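Local coordinates for LPXTG cell wall surface protein (Streptococcus gordonii, PDB 4IGB), which is a cell-wall-anchored surface protein, here its N-terminal two-domain region, and probably acts as an adhesin, although its function is not firmly established, at residues E127-F138 with D163-I172; T356-T364 with V374-K382. All coordinates share one frame; numbering follows the deposited sequence.

Interaction 1 of 2, residues E127-F138 with D163-I172; sequences EMNSAQKSTVEF and DYIMNKAFWI
The backbones meet in a single bridge between Thr-135 and Ile-165, with Met-166 N donating to Thr-135 O at 2.7 Å and Tyr-164 O accepting from both Ser-134 N and Thr-135 N. Past this bridge the chains separate. The axes of the short strand segments 135-138 and 170-172 come no nearer than 8.4 Å, with their N-to-C directions 29° apart.

Glu-127 is at the end of helix 122-129. Its carboxylate reaches the turn after Met-166, where Glu-127 OE2 accepts a hydrogen bond from Asn-167 N at 2.6 Å. The bond is nearly straight and meets OE2 on its anti side. This buried carboxylate oxygen thus ties the helix end to the loop.

Met-166 lies between the two parts of segment 127-138. Its CG rests on Lys-133 CB, and Met-166 CE touches Met-128 SD at 3.6 Å. Met-128 SD also sits at the edge of the Phe-170 ring, 4.8 Å from the ring centroid, a Met-aromatic contact. Val-136 CG2 packs on Phe-170 CD2 at 3.6 Å.

These apolar side chains belong to the interior between two antiparallel sheets of the N-terminal domain. Strand 135-142 lies in one sheet and strand 170-182 in the other. Leu-116 of strand 103-118 adds to the packing beside Val-136, Phe-170 and Ile-172.

The polar end is at Lys-133. Its chain bends at chi2 (-50°) and passes Ile-165 O. Lys-133 NZ then bonds Asp-163 O at 3.1 Å from above the carbonyl plane and forms a salt bridge with Asp-163 OD1 at 3.4 Å. A water also accepts from NZ. Nearby, the Tyr-164 ring has Thr-135 OG1 at its edge, while Tyr-164 OH hydrogen-bonds Asp-48 OD2.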
loop_
_atom_site.group_PDB
_atom_site.type_symbol
_atom_site.label_atom_id
_atom_site.label_comp_id
_atom_site.label_asym_id
_atom_site.label_seq_id
_atom_site.Cartn_x
_atom_site.Cartn_y
_atom_site.Cartn_z
ATOM N N GLU B 127 -14.248 31.475 17.566
ATOM C CA GLU B 127 -14.495 31.031 16.191
ATOM C C GLU B 127 -15.967 30.682 15.973
ATOM O O GLU B 127 -16.573 31.087 14.988
ATOM C CB GLU B 127 -13.618 29.823 15.846
ATOM C CG GLU B 127 -12.134 30.104 15.884
ATOM C CD GLU B 127 -11.679 31.024 14.754
ATOM O OE1 GLU B 127 -11.786 32.255 14.906
ATOM O OE2 GLU B 127 -11.218 30.521 13.709
ATOM N N MET B 128 -16.546 29.935 16.903
ATOM C CA MET B 128 -17.945 29.537 16.779
ATOM C C MET B 128 -18.869 30.742 16.709
ATOM O O MET B 128 -19.838 30.752 15.944
ATOM C CB MET B 128 -18.351 28.620 17.935
ATOM C CG MET B 128 -17.700 27.246 17.863
ATOM S SD MET B 128 -18.283 26.259 16.472
ATOM C CE MET B 128 -19.806 25.602 17.151
ATOM N N ASN B 129 -18.567 31.758 17.511
ATOM C CA ASN B 129 -19.392 32.965 17.543
ATOM C C ASN B 129 -19.069 33.984 16.447
ATOM O O ASN B 129 -19.885 34.863 16.157
ATOM C CB ASN B 129 -19.309 33.637 18.912
ATOM C CG ASN B 129 -19.946 32.807 19.993
ATOM O OD1 ASN B 129 -19.507 32.819 21.141
ATOM N ND2 ASN B 129 -20.983 32.066 19.630
ATOM N N SER B 130 -17.887 33.864 15.844
ATOM C CA SER B 130 -17.459 34.816 14.817
ATOM C C SER B 130 -18.507 34.967 13.719
ATOM O O SER B 130 -19.416 34.148 13.588
ATOM C CB SER B 130 -16.135 34.374 14.187
ATOM O OG SER B 130 -16.371 33.417 13.165
ATOM N N ALA B 131 -18.382 36.017 12.920
ATOM C CA ALA B 131 -19.303 36.210 11.812
ATOM C C ALA B 131 -18.819 35.471 10.567
ATOM O O ALA B 131 -19.618 34.959 9.791
ATOM C CB ALA B 131 -19.483 37.695 11.521
ATOM N N GLN B 132 -17.506 35.405 10.387
ATOM C CA GLN B 132 -16.959 34.927 9.122
ATOM C C GLN B 132 -16.564 33.445 9.079
ATOM O O GLN B 132 -16.477 32.878 7.993
ATOM C CB GLN B 132 -15.779 35.799 8.677
ATOM C CG GLN B 132 -14.653 35.879 9.699
ATOM C CD GLN B 132 -13.327 36.315 9.091
ATOM O OE1 GLN B 132 -13.066 36.084 7.904
ATOM N NE2 GLN B 132 -12.478 36.951 9.906
ATOM N N LYS B 133 -16.318 32.819 10.232
ATOM C CA LYS B 133 -15.855 31.430 10.237
ATOM C C LYS B 133 -17.027 30.458 10.305
ATOM O O LYS B 133 -17.896 30.587 11.170
ATOM C CB LYS B 133 -14.904 31.164 11.402
ATOM C CG LYS B 133 -13.707 32.089 11.481
ATOM C CD LYS B 133 -12.975 32.185 10.166
ATOM C CE LYS B 133 -11.622 32.827 10.381
ATOM N NZ LYS B 133 -11.011 33.301 9.109
ATOM N N SER B 134 -17.051 29.479 9.403
ATOM C CA SER B 134 -18.177 28.544 9.343
ATOM C C SER B 134 -17.793 27.091 9.049
ATOM O O SER B 134 -18.645 26.204 9.120
ATOM C CB SER B 134 -19.197 28.999 8.301
ATOM O OG SER B 134 -18.631 28.955 7.001
ATOM N N THR B 135 -16.534 26.839 8.713
ATOM C CA THR B 135 -16.136 25.475 8.392
ATOM C C THR B 135 -14.876 25.052 9.134
ATOM O O THR B 135 -14.189 25.877 9.748
ATOM C CB THR B 135 -15.921 25.284 6.882
ATOM O OG1 THR B 135 -14.735 25.977 6.478
ATOM C CG2 THR B 135 -17.114 25.798 6.085
ATOM N N VAL B 136 -14.585 23.754 9.083
ATOM C CA VAL B 136 -13.383 23.215 9.697
ATOM C C VAL B 136 -12.642 22.367 8.659
ATOM O O VAL B 136 -13.253 21.608 7.902
ATOM C CB VAL B 136 -13.720 22.377 10.958
ATOM C CG1 VAL B 136 -12.510 21.613 11.453
ATOM C CG2 VAL B 136 -14.281 23.267 12.068
ATOM N N GLU B 137 -11.325 22.514 8.622
ATOM C CA GLU B 137 -10.477 21.795 7.682
ATOM C C GLU B 137 -10.431 20.300 8.015
ATOM O O GLU B 137 -10.378 19.925 9.186
ATOM C CB GLU B 137 -9.066 22.384 7.751
ATOM C CG GLU B 137 -8.068 21.780 6.773
ATOM C CD GLU B 137 -8.268 22.273 5.345
ATOM O OE1 GLU B 137 -8.733 23.419 5.146
ATOM O OE2 GLU B 137 -7.960 21.499 4.409
ATOM N N PHE B 138 -10.443 19.439 7.002
ATOM C CA PHE B 138 -10.142 18.031 7.269
ATOM C C PHE B 138 -9.262 17.331 6.238
ATOM O O PHE B 138 -8.613 16.342 6.560
ATOM C CB PHE B 138 -11.415 17.212 7.552
ATOM C CG PHE B 138 -12.220 16.872 6.333
ATOM C CD1 PHE B 138 -12.104 15.624 5.740
ATOM C CD2 PHE B 138 -13.120 17.790 5.789
ATOM C CE1 PHE B 138 -12.858 15.301 4.623
ATOM C CE2 PHE B 138 -13.868 17.472 4.668
ATOM C CZ PHE B 138 -13.750 16.229 4.089
ATOM N N ASP B 163 -11.871 32.364 3.162
ATOM C CA ASP B 163 -11.301 32.626 4.475
ATOM C C ASP B 163 -12.360 32.472 5.559
ATOM O O ASP B 163 -12.530 33.353 6.400
ATOM C CB ASP B 163 -10.702 34.032 4.519
ATOM C CG ASP B 163 -9.793 34.244 5.713
ATOM O OD1 ASP B 163 -9.208 33.255 6.201
ATOM O OD2 ASP B 163 -9.665 35.400 6.163
ATOM N N TYR B 164 -13.073 31.351 5.534
ATOM C CA TYR B 164 -14.114 31.097 6.523
ATOM C C TYR B 164 -13.861 29.817 7.319
ATOM O O TYR B 164 -14.782 29.244 7.902
ATOM C CB TYR B 164 -15.505 31.077 5.867
ATOM C CG TYR B 164 -15.533 30.347 4.554
ATOM C CD1 TYR B 164 -15.485 28.958 4.517
ATOM C CD2 TYR B 164 -15.585 31.040 3.345
ATOM C CE1 TYR B 164 -15.496 28.267 3.311
ATOM C CE2 TYR B 164 -15.596 30.365 2.137
ATOM C CZ TYR B 164 -15.552 28.971 2.126
ATOM O OH TYR B 164 -15.560 28.274 0.939
ATOM N N ILE B 165 -12.607 29.380 7.353
ATOM C CA ILE B 165 -12.249 28.159 8.069
ATOM C C ILE B 165 -11.795 28.458 9.491
ATOM O O ILE B 165 -10.919 29.290 9.707
ATOM C CB ILE B 165 -11.146 27.376 7.346
ATOM C CG1 ILE B 165 -11.426 27.316 5.840
ATOM C CG2 ILE B 165 -11.032 25.968 7.925
ATOM C CD1 ILE B 165 -10.273 26.771 5.027
ATOM N N MET B 166 -12.388 27.770 10.462
ATOM C CA MET B 166 -12.060 27.980 11.870
ATOM C C MET B 166 -10.663 27.498 12.231
ATOM O O MET B 166 -10.250 26.412 11.819
ATOM C CB MET B 166 -13.062 27.248 12.760
ATOM C CG MET B 166 -14.462 27.757 12.652
ATOM S SD MET B 166 -15.539 26.883 13.808
ATOM C CE MET B 166 -17.070 27.742 13.448
ATOM N N ASN B 167 -9.949 28.306 13.012
ATOM C CA ASN B 167 -8.662 27.906 13.563
ATOM C C ASN B 167 -8.785 27.461 15.011
ATOM O O ASN B 167 -9.326 28.180 15.850
ATOM C CB ASN B 167 -7.651 29.053 13.485
ATOM C CG ASN B 167 -7.296 29.413 12.064
ATOM O OD1 ASN B 167 -7.951 30.257 11.443
ATOM N ND2 ASN B 167 -6.245 28.781 11.539
ATOM N N LYS B 168 -8.277 26.274 15.301
ATOM C CA LYS B 168 -8.170 25.825 16.679
ATOM C C LYS B 168 -9.513 25.815 17.371
ATOM O O LYS B 168 -9.604 26.158 18.551
ATOM C CB LYS B 168 -7.203 26.724 17.456
ATOM C CG LYS B 168 -5.798 26.745 16.893
ATOM C CD LYS B 168 -4.973 27.859 17.535
ATOM C CE LYS B 168 -3.589 27.939 16.931
ATOM N NZ LYS B 168 -2.853 29.117 17.463
ATOM N N ALA B 169 -10.552 25.422 16.643
ATOM C CA ALA B 169 -11.895 25.300 17.212
ATOM C C ALA B 169 -12.266 23.850 17.550
ATOM O O ALA B 169 -12.911 23.578 18.571
ATOM C CB ALA B 169 -12.918 25.894 16.266
ATOM N N PHE B 170 -11.876 22.921 16.683
ATOM C CA PHE B 170 -12.099 21.497 16.931
ATOM C C PHE B 170 -10.831 20.749 16.560
ATOM O O PHE B 170 -10.170 21.105 15.584
ATOM C CB PHE B 170 -13.217 20.926 16.037
ATOM C CG PHE B 170 -14.565 21.579 16.203
ATOM C CD1 PHE B 170 -15.554 20.971 16.954
ATOM C CD2 PHE B 170 -14.859 22.763 15.563
ATOM C CE1 PHE B 170 -16.790 21.547 17.094
ATOM C CE2 PHE B 170 -16.092 23.345 15.698
ATOM C CZ PHE B 170 -17.062 22.739 16.470
ATOM N N TRP B 171 -10.495 19.693 17.298
ATOM C CA TRP B 171 -9.529 18.738 16.758
ATOM C C TRP B 171 -10.324 17.664 16.015
ATOM O O TRP B 171 -11.525 17.497 16.261
ATOM C CB TRP B 171 -8.593 18.151 17.827
ATOM C CG TRP B 171 -9.249 17.411 18.983
ATOM C CD1 TRP B 171 -9.794 17.963 20.104
ATOM C CD2 TRP B 171 -9.369 15.984 19.140
ATOM N NE1 TRP B 171 -10.254 16.970 20.948
ATOM C CE2 TRP B 171 -10.009 15.751 20.375
ATOM C CE3 TRP B 171 -9.008 14.885 18.351
ATOM C CZ2 TRP B 171 -10.306 14.465 20.834
ATOM C CZ3 TRP B 171 -9.296 13.610 18.810
ATOM C CH2 TRP B 171 -9.935 13.412 20.043
ATOM N N ILE B 172 -9.676 16.962 15.090
ATOM C CA ILE B 172 -10.405 16.038 14.242
ATOM C C ILE B 172 -9.925 14.601 14.404
ATOM O O ILE B 172 -8.786 14.345 14.802
ATOM C CB ILE B 172 -10.325 16.444 12.755
ATOM C CG1 ILE B 172 -8.908 16.199 12.215
ATOM C CG2 ILE B 172 -10.772 17.893 12.574
ATOM C CD1 ILE B 172 -8.735 16.566 10.745
HETATM O O HOH W 1 -10.139 31.052 7.631
HETATM O O HOH W 2 -9.964 23.840 10.828
#

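Interaction 2 of 2, residues T356-T364 with V374-K382; sequences TLQEGRDYT and VKMTPEYLK
Val-374 opens the contact by setting CG1 3.9 Å from Tyr-363 CB, inside the beta hairpin formed by strands 363-368 and 371-376 of the N2 domain. Lys-375 and Thr-364 form an antiparallel hydrogen-bonded pair, joined by two backbone bonds. The Lys-375 side chain leads away to a salt bridge with Glu-366. Its CB still touches Thr-364 OG1, and a water links that hydroxyl to Lys-375 O.

Met-376 pairs with Tyr-363 in the non-hydrogen-bonded position. Its chain is bent at chi2 (-50°) and chi3 (-66°). These bends bring Met-376 CE to 3.7 Å from Leu-357 CD1 and over the centre of the Tyr-380 ring. Ile-389 of strand 389-397 also packs against Met-376 and Tyr-380.

Thr-377 is the N-cap of helix 378-382, and Thr-377 OG1 accepts from Tyr-380 N at 3.2 Å. Thr-377 OG1 also donates to Arg-361 O at 2.8 Å. OG1 therefore joins the helix start to the loop before strand 363-368. Thr-377 N adds a nearly straight bond to Asp-362 O, which it approaches from above the carbonyl plane.

Glu-379 extends from the first turn of the helix toward Arg-361. Glu-379 OE2 offers the syn lone pair to Arg-361 NE at 3.1 Å, in the guanidinium plane, although the two flat groups are turned 57° apart. Glu-379 OE2 is also 4.4 Å from Asp-362 OD1. A water donates to both oxygens, which probably eases their like charge.

Tyr-380 places its ring across Leu-357, with Tyr-380 CE1 3.6 Å from Leu-357 CD1. Asp-362 OD1 lies at the edge of this ring, near CD1, while Asp-362 OD2 accepts from Gln-358 N through its anti lone pair.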
loop_
_atom_site.group_PDB
_atom_site.type_symbol
_atom_site.label_atom_id
_atom_site.label_comp_id
_atom_site.label_asym_id
_atom_site.label_seq_id
_atom_site.Cartn_x
_atom_site.Cartn_y
_atom_site.Cartn_z
ATOM N N THR B 356 23.699 -24.911 -9.810
ATOM C CA THR B 356 22.487 -25.721 -9.788
ATOM C C THR B 356 22.116 -25.961 -8.339
ATOM O O THR B 356 22.883 -26.552 -7.581
ATOM C CB THR B 356 22.685 -27.067 -10.511
ATOM O OG1 THR B 356 23.094 -26.815 -11.858
ATOM C CG2 THR B 356 21.400 -27.878 -10.520
ATOM N N LEU B 357 20.941 -25.480 -7.947
ATOM C CA LEU B 357 20.480 -25.621 -6.572
ATOM C C LEU B 357 20.044 -27.053 -6.287
ATOM O O LEU B 357 19.673 -27.791 -7.198
ATOM C CB LEU B 357 19.342 -24.640 -6.283
ATOM C CG LEU B 357 19.700 -23.156 -6.402
ATOM C CD1 LEU B 357 18.647 -22.284 -5.737
ATOM C CD2 LEU B 357 21.076 -22.881 -5.816
ATOM N N GLN B 358 20.098 -27.444 -5.018
ATOM C CA GLN B 358 19.783 -28.811 -4.627
ATOM C C GLN B 358 18.441 -28.922 -3.914
ATOM O O GLN B 358 18.166 -28.186 -2.967
ATOM C CB GLN B 358 20.890 -29.376 -3.731
ATOM C CG GLN B 358 22.282 -29.301 -4.334
ATOM C CD GLN B 358 23.374 -29.313 -3.281
ATOM O OE1 GLN B 358 24.151 -28.367 -3.167
ATOM N NE2 GLN B 358 23.438 -30.388 -2.505
ATOM N N GLU B 359 17.611 -29.854 -4.373
ATOM C CA GLU B 359 16.343 -30.134 -3.717
ATOM C C GLU B 359 16.621 -30.640 -2.309
ATOM O O GLU B 359 17.574 -31.386 -2.089
ATOM C CB GLU B 359 15.545 -31.170 -4.507
ATOM C CG GLU B 359 14.138 -31.401 -3.982
ATOM C CD GLU B 359 13.338 -32.349 -4.853
ATOM O OE1 GLU B 359 13.850 -32.757 -5.916
ATOM O OE2 GLU B 359 12.197 -32.686 -4.475
ATOM N N GLY B 360 15.795 -30.226 -1.355
ATOM C CA GLY B 360 16.037 -30.551 0.043
ATOM C C GLY B 360 16.869 -29.483 0.742
ATOM O O GLY B 360 16.446 -28.904 1.743
ATOM N N ARG B 361 18.050 -29.199 0.208
ATOM C CA ARG B 361 18.913 -28.164 0.787
ATOM C C ARG B 361 18.448 -26.735 0.491
ATOM O O ARG B 361 18.318 -25.913 1.396
ATOM C CB ARG B 361 20.363 -28.317 0.299
ATOM C CG ARG B 361 21.310 -27.227 0.829
ATOM C CD ARG B 361 22.621 -27.194 0.056
ATOM N NE ARG B 361 23.587 -26.272 0.652
ATOM C CZ ARG B 361 24.853 -26.135 0.250
ATOM N NH1 ARG B 361 25.316 -26.868 -0.749
ATOM N NH2 ARG B 361 25.655 -25.260 0.850
ATOM N N ASP B 362 18.245 -26.440 -0.787
ATOM C CA ASP B 362 17.994 -25.076 -1.233
ATOM C C ASP B 362 16.509 -24.815 -1.469
ATOM O O ASP B 362 16.024 -23.706 -1.260
ATOM C CB ASP B 362 18.764 -24.792 -2.518
ATOM C CG ASP B 362 20.260 -24.877 -2.330
ATOM O OD1 ASP B 362 20.763 -24.273 -1.356
ATOM O OD2 ASP B 362 20.924 -25.548 -3.152
ATOM N N TYR B 363 15.797 -25.839 -1.919
ATOM C CA TYR B 363 14.383 -25.700 -2.189
ATOM C C TYR B 363 13.657 -27.020 -1.981
ATOM O O TYR B 363 14.282 -28.085 -1.906
ATOM C CB TYR B 363 14.169 -25.211 -3.624
ATOM C CG TYR B 363 14.579 -26.213 -4.684
ATOM C CD1 TYR B 363 13.669 -27.137 -5.191
ATOM C CD2 TYR B 363 15.873 -26.227 -5.182
ATOM C CE1 TYR B 363 14.044 -28.050 -6.169
ATOM C CE2 TYR B 363 16.261 -27.132 -6.155
ATOM C CZ TYR B 363 15.345 -28.038 -6.648
ATOM O OH TYR B 363 15.740 -28.925 -7.622
ATOM N N THR B 364 12.332 -26.937 -1.882
ATOM C CA THR B 364 11.480 -28.125 -1.880
ATOM C C THR B 364 10.407 -27.971 -2.944
ATOM O O THR B 364 10.119 -26.862 -3.400
ATOM C CB THR B 364 10.780 -28.341 -0.540
ATOM O OG1 THR B 364 9.955 -27.207 -0.249
ATOM C CG2 THR B 364 11.795 -28.530 0.573
ATOM N N VAL B 374 7.510 -24.453 -6.000
ATOM C CA VAL B 374 8.862 -24.479 -5.471
ATOM C C VAL B 374 8.971 -23.509 -4.305
ATOM O O VAL B 374 8.595 -22.347 -4.423
ATOM C CB VAL B 374 9.900 -24.120 -6.538
ATOM C CG1 VAL B 374 11.284 -23.982 -5.897
ATOM C CG2 VAL B 374 9.893 -25.165 -7.633
ATOM N N LYS B 375 9.487 -23.999 -3.180
ATOM C CA LYS B 375 9.647 -23.188 -1.980
ATOM C C LYS B 375 11.110 -23.169 -1.605
ATOM O O LYS B 375 11.701 -24.228 -1.360
ATOM C CB LYS B 375 8.843 -23.785 -0.817
ATOM C CG LYS B 375 7.387 -24.091 -1.155
ATOM C CD LYS B 375 6.634 -24.652 0.051
ATOM C CE LYS B 375 5.215 -25.080 -0.331
ATOM N NZ LYS B 375 4.334 -25.219 0.867
ATOM N N MET B 376 11.703 -21.978 -1.568
ATOM C CA MET B 376 13.086 -21.846 -1.130
ATOM C C MET B 376 13.099 -22.150 0.353
ATOM O O MET B 376 12.163 -21.797 1.054
ATOM C CB MET B 376 13.630 -20.443 -1.411
ATOM C CG MET B 376 13.348 -19.956 -2.824
ATOM S SD MET B 376 13.809 -21.161 -4.101
ATOM C CE MET B 376 15.601 -21.235 -3.920
ATOM N N THR B 377 14.142 -22.832 0.823
ATOM C CA THR B 377 14.251 -23.175 2.236
ATOM C C THR B 377 14.691 -21.980 3.082
ATOM O O THR B 377 15.254 -21.005 2.566
ATOM C CB THR B 377 15.298 -24.272 2.465
ATOM O OG1 THR B 377 16.566 -23.798 1.996
ATOM C CG2 THR B 377 14.919 -25.541 1.730
ATOM N N PRO B 378 14.444 -22.061 4.397
ATOM C CA PRO B 378 14.937 -21.044 5.330
ATOM C C PRO B 378 16.453 -20.834 5.181
ATOM O O PRO B 378 16.912 -19.685 5.180
ATOM C CB PRO B 378 14.595 -21.638 6.695
ATOM C CG PRO B 378 13.372 -22.486 6.426
ATOM C CD PRO B 378 13.587 -23.063 5.058
ATOM N N GLU B 379 17.207 -21.921 5.023
ATOM C CA GLU B 379 18.656 -21.829 4.832
ATOM C C GLU B 379 19.000 -20.986 3.601
ATOM O O GLU B 379 19.915 -20.170 3.642
ATOM C CB GLU B 379 19.311 -23.222 4.732
ATOM C CG GLU B 379 20.812 -23.195 4.353
ATOM C CD GLU B 379 21.357 -24.541 3.819
ATOM O OE1 GLU B 379 21.034 -25.603 4.412
ATOM O OE2 GLU B 379 22.111 -24.536 2.806
ATOM N N TYR B 380 18.268 -21.180 2.507
ATOM C CA TYR B 380 18.551 -20.417 1.306
ATOM C C TYR B 380 18.259 -18.948 1.549
ATOM O O TYR B 380 19.047 -18.087 1.174
ATOM C CB TYR B 380 17.772 -20.921 0.084
ATOM C CG TYR B 380 18.212 -20.212 -1.185
ATOM C CD1 TYR B 380 19.228 -20.731 -1.977
ATOM C CD2 TYR B 380 17.639 -19.008 -1.568
ATOM C CE1 TYR B 380 19.653 -20.086 -3.120
ATOM C CE2 TYR B 380 18.056 -18.353 -2.717
ATOM C CZ TYR B 380 19.062 -18.895 -3.487
ATOM O OH TYR B 380 19.485 -18.251 -4.630
ATOM N N LEU B 381 17.129 -18.669 2.191
ATOM C CA LEU B 381 16.761 -17.299 2.539
ATOM C C LEU B 381 17.810 -16.640 3.436
ATOM O O LEU B 381 18.135 -15.470 3.259
ATOM C CB LEU B 381 15.386 -17.250 3.230
ATOM C CG LEU B 381 14.164 -17.604 2.366
ATOM C CD1 LEU B 381 12.868 -17.463 3.165
ATOM C CD2 LEU B 381 14.108 -16.742 1.121
ATOM N N LYS B 382 18.317 -17.396 4.403
ATOM C CA LYS B 382 19.273 -16.877 5.378
ATOM C C LYS B 382 20.568 -16.424 4.705
ATOM O O LYS B 382 21.218 -15.489 5.157
ATOM C CB LYS B 382 19.570 -17.958 6.426
ATOM C CG LYS B 382 20.513 -17.549 7.540
ATOM C CD LYS B 382 20.748 -18.706 8.522
ATOM C CE LYS B 382 21.732 -18.330 9.645
ATOM N NZ LYS B 382 23.138 -18.092 9.175
HETATM O O HOH W 3 20.879 -22.894 0.979
HETATM O O HOH W 4 11.015 -25.424 1.468
#

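Interactions 1 and 2 are independent. Their centres are about 61 Å apart, on opposite sides of the chain's centre, and they share no strand or helix. Interaction 1, in the N-terminal domain, is largely buried. Apolar side chains pack between two sheets, while a single backbone bridge ties strand 135-142 to the segment before strand 170-182 and a carboxylate ties in the end of helix 122-129. Interaction 2, in the N2 domain, is only partly buried. It joins the two hairpin strands, and the loop before the first of them to the short helix after the second. Each contact has a lysine or arginine salt bridge. Glu-127, bound to backbone, is buried, whereas the paired Arg-361 and Glu-379 are exposed.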